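Local coordinates for protein alanine racemase (Acinetobacter baumannii, PDB 4QHR) that belongs to the alanine racemase family, with covalently bound pyridoxal phosphate in a TIM-barrel domain joined to a C-terminal beta domain, at residues N36-G41 against P210-Y215. Numbering follows the deposited sequence.
Sequences NAYGHG and PGIMLY
Tyr215 lays its ring against both Tyr38 and His40, forming an aromatic cluster. Tyr38 makes an offset stack with it, the planes turned by 26°. Tyr215 CE2 sits over one face of the Tyr38 ring near the rim, 3.4 Å from Tyr38 CG. In return Tyr38 CB sits over a face of the Tyr215 ring as a CH-pi contact. The opposite face of Tyr215 is covered by Leu214 CB. His40 makes a second offset stack, with its ND1 3.4 Å from Tyr215 CD1. Ala37 to His40 form a type I' beta turn, closed by the backbone bond from His40 N to Ala37 O. With CG anti to the carbonyl carbon (chi1 -69°), His40 ND1 reaches back to the same Ala37 O at 3.1 Å, a bent bond of 137°. At the ring edge a water lies 2.8 Å from His40 NE2 and donates to Tyr215 O. The bonds at ND1 and NE2 together limit the turning of the ring.

Both segments follow strands of the TIM barrel, 28-32 and 207-208, next to the pyridoxal phosphate of the modified residue at position 34. The hydroxyl of Tyr38 and the backbone N atoms of Gly211 and Ile212 bond its phosphate. Tyr38 OH lies 3.6 Å from Gly211 CA. Tyr38 CD2 packs on Ile212 CD1 at 4.0 Å. Tyr215 OH bonds to Met32 O, and Met302 of the second subunit packs on Tyr38.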
ATOM      1  N   ASN A  36     -11.339   0.340   5.553  1.00  6.15           N
ATOM      2  CA  ASN A  36     -12.066   0.603   4.299  1.00  6.23           C
ATOM      3  C   ASN A  36     -12.531  -0.686   3.641  1.00  6.13           C
ATOM      4  O   ASN A  36     -12.282  -0.937   2.448  1.00  5.90           O
ATOM      5  CB  ASN A  36     -11.210   1.402   3.334  1.00  6.42           C
ATOM      6  CG  ASN A  36     -12.005   1.984   2.191  1.00  6.61           C
ATOM      7  OD1 ASN A  36     -13.192   2.217   2.288  1.00  6.72           O
ATOM      8  ND2 ASN A  36     -11.340   2.193   1.084  1.00  6.97           N
ATOM      9  N   ALA A  37     -13.197  -1.479   4.455  1.00  5.96           N
ATOM     10  CA  ALA A  37     -13.690  -2.824   4.126  1.00  5.99           C
ATOM     11  C   ALA A  37     -12.549  -3.705   3.627  1.00  6.02           C
ATOM     12  O   ALA A  37     -12.589  -4.272   2.539  1.00  5.65           O
ATOM     13  CB  ALA A  37     -14.852  -2.766   3.130  1.00  5.98           C
ATOM     14  N   TYR A  38     -11.496  -3.785   4.446  1.00  6.10           N
ATOM     15  CA  TYR A  38     -10.290  -4.552   4.124  1.00  6.19           C
ATOM     16  C   TYR A  38      -9.765  -4.146   2.736  1.00  6.41           C
ATOM     17  O   TYR A  38      -9.370  -5.013   1.959  1.00  6.78           O
ATOM     18  CB  TYR A  38     -10.542  -6.075   4.161  1.00  6.18           C
ATOM     19  CG  TYR A  38     -10.667  -6.740   5.515  1.00  6.23           C
ATOM     20  CD1 TYR A  38     -11.289  -6.124   6.575  1.00  6.27           C
ATOM     21  CD2 TYR A  38     -10.160  -8.026   5.718  1.00  6.25           C
ATOM     22  CE1 TYR A  38     -11.412  -6.753   7.794  1.00  6.34           C
ATOM     23  CE2 TYR A  38     -10.305  -8.657   6.920  1.00  6.47           C
ATOM     24  CZ  TYR A  38     -10.910  -8.021   7.953  1.00  6.56           C
ATOM     25  OH  TYR A  38     -10.997  -8.666   9.162  1.00  7.01           O
ATOM     26  N   GLY A  39      -9.811  -2.839   2.435  1.00  6.49           N
ATOM     27  CA  GLY A  39      -9.363  -2.260   1.175  1.00  6.53           C
ATOM     28  C   GLY A  39     -10.298  -2.352  -0.023  1.00  6.69           C
ATOM     29  O   GLY A  39      -9.945  -1.912  -1.105  1.00  6.02           O
ATOM     30  N   HIS A  40     -11.490  -2.948   0.173  1.00  7.36           N
ATOM     31  CA  HIS A  40     -12.454  -3.166  -0.903  1.00  8.01           C
ATOM     32  C   HIS A  40     -13.366  -1.986  -1.086  1.00  8.68           C
ATOM     33  O   HIS A  40     -14.067  -1.900  -2.105  1.00  9.80           O
ATOM     34  CB  HIS A  40     -13.273  -4.413  -0.627  1.00  7.95           C
ATOM     35  CG  HIS A  40     -12.473  -5.669  -0.725  1.00  7.65           C
ATOM     36  ND1 HIS A  40     -11.605  -6.091   0.259  1.00  7.87           N
ATOM     37  CD2 HIS A  40     -12.441  -6.615  -1.681  1.00  7.68           C
ATOM     38  CE1 HIS A  40     -11.039  -7.237  -0.104  1.00  7.54           C
ATOM     39  NE2 HIS A  40     -11.552  -7.586  -1.269  1.00  7.68           N
ATOM     40  N   GLY A  41     -13.305  -1.030  -0.171  1.00  9.18           N
ATOM     41  CA  GLY A  41     -14.120   0.222  -0.308  1.00  9.49           C
ATOM     42  C   GLY A  41     -15.456   0.127   0.399  1.00 10.18           C
ATOM     43  O   GLY A  41     -16.335  -0.661  -0.005  1.00 10.79           O
ATOM     44  N   PRO A 210     -17.221 -12.414  11.186  1.00  6.75           N
ATOM     45  CA  PRO A 210     -16.433 -12.651  10.019  1.00  6.62           C
ATOM     46  C   PRO A 210     -15.784 -11.400   9.420  1.00  6.46           C
ATOM     47  O   PRO A 210     -16.450 -10.377   9.245  1.00  6.32           O
ATOM     48  CB  PRO A 210     -17.440 -13.126   9.001  1.00  6.47           C
ATOM     49  CG  PRO A 210     -18.698 -12.380   9.405  1.00  6.51           C
ATOM     50  CD  PRO A 210     -18.663 -12.461  10.894  1.00  6.54           C
ATOM     51  N   GLY A 211     -14.523 -11.522   9.065  1.00  6.35           N
ATOM     52  CA  GLY A 211     -13.863 -10.533   8.203  1.00  6.27           C
ATOM     53  C   GLY A 211     -13.401 -11.056   6.849  1.00  6.16           C
ATOM     54  O   GLY A 211     -14.127 -10.959   5.839  1.00  5.84           O
ATOM     55  N   ILE A 212     -12.200 -11.636   6.848  1.00  6.20           N
ATOM     56  CA  ILE A 212     -11.574 -12.032   5.601  1.00  6.20           C
ATOM     57  C   ILE A 212     -12.471 -12.880   4.698  1.00  6.25           C
ATOM     58  O   ILE A 212     -12.428 -12.735   3.473  1.00  5.76           O
ATOM     59  CB  ILE A 212     -10.191 -12.695   5.840  1.00  6.26           C
ATOM     60  CG1 ILE A 212      -9.414 -12.753   4.532  1.00  6.26           C
ATOM     61  CG2 ILE A 212     -10.322 -14.074   6.508  1.00  6.21           C
ATOM     62  CD1 ILE A 212      -9.032 -11.398   3.966  1.00  6.35           C
ATOM     63  N   MET A 213     -13.267 -13.784   5.270  1.00  6.49           N
ATOM     64  CA  MET A 213     -14.095 -14.640   4.402  1.00  6.90           C
ATOM     65  C   MET A 213     -15.147 -13.860   3.590  1.00  6.92           C
ATOM     66  O   MET A 213     -15.516 -14.284   2.480  1.00  7.02           O
ATOM     67  CB  MET A 213     -14.784 -15.788   5.173  1.00  7.23           C
ATOM     68  CG  MET A 213     -15.783 -15.345   6.206  1.00  7.54           C
ATOM     69  SD  MET A 213     -16.374 -16.693   7.248  1.00  8.45           S
ATOM     70  CE  MET A 213     -17.378 -17.660   6.127  1.00  8.64           C
ATOM     71  N   LEU A 214     -15.599 -12.724   4.110  1.00  6.69           N
ATOM     72  CA  LEU A 214     -16.550 -11.883   3.363  1.00  6.56           C
ATOM     73  C   LEU A 214     -16.018 -11.448   1.998  1.00  6.57           C
ATOM     74  O   LEU A 214     -16.794 -11.344   1.025  1.00  5.97           O
ATOM     75  CB  LEU A 214     -16.934 -10.659   4.179  1.00  6.59           C
ATOM     76  CG  LEU A 214     -17.596 -10.810   5.544  1.00  6.75           C
ATOM     77  CD1 LEU A 214     -17.916  -9.448   6.116  1.00  6.87           C
ATOM     78  CD2 LEU A 214     -18.901 -11.588   5.440  1.00  6.85           C
ATOM     79  N   TYR A 215     -14.680 -11.249   1.960  1.00  6.65           N
ATOM     80  CA  TYR A 215     -13.942 -10.725   0.826  1.00  6.86           C
ATOM     81  C   TYR A 215     -13.459 -11.832  -0.139  1.00  7.29           C
ATOM     82  O   TYR A 215     -12.881 -11.572  -1.180  1.00  7.27           O
ATOM     83  CB  TYR A 215     -12.797  -9.813   1.336  1.00  6.84           C
ATOM     84  CG  TYR A 215     -13.356  -8.740   2.265  1.00  6.30           C
ATOM     85  CD1 TYR A 215     -14.125  -7.747   1.786  1.00  6.39           C
ATOM     86  CD2 TYR A 215     -13.130  -8.804   3.652  1.00  6.37           C
ATOM     87  CE1 TYR A 215     -14.689  -6.784   2.635  1.00  6.16           C
ATOM     88  CE2 TYR A 215     -13.659  -7.894   4.514  1.00  6.02           C
ATOM     89  CZ  TYR A 215     -14.458  -6.894   4.014  1.00  6.02           C
ATOM     90  OH  TYR A 215     -14.962  -5.973   4.890  1.00  5.66           O
TER
HETATM   91  O   HOH W   1     -11.025 -10.031  -2.488  1.00  5.43           O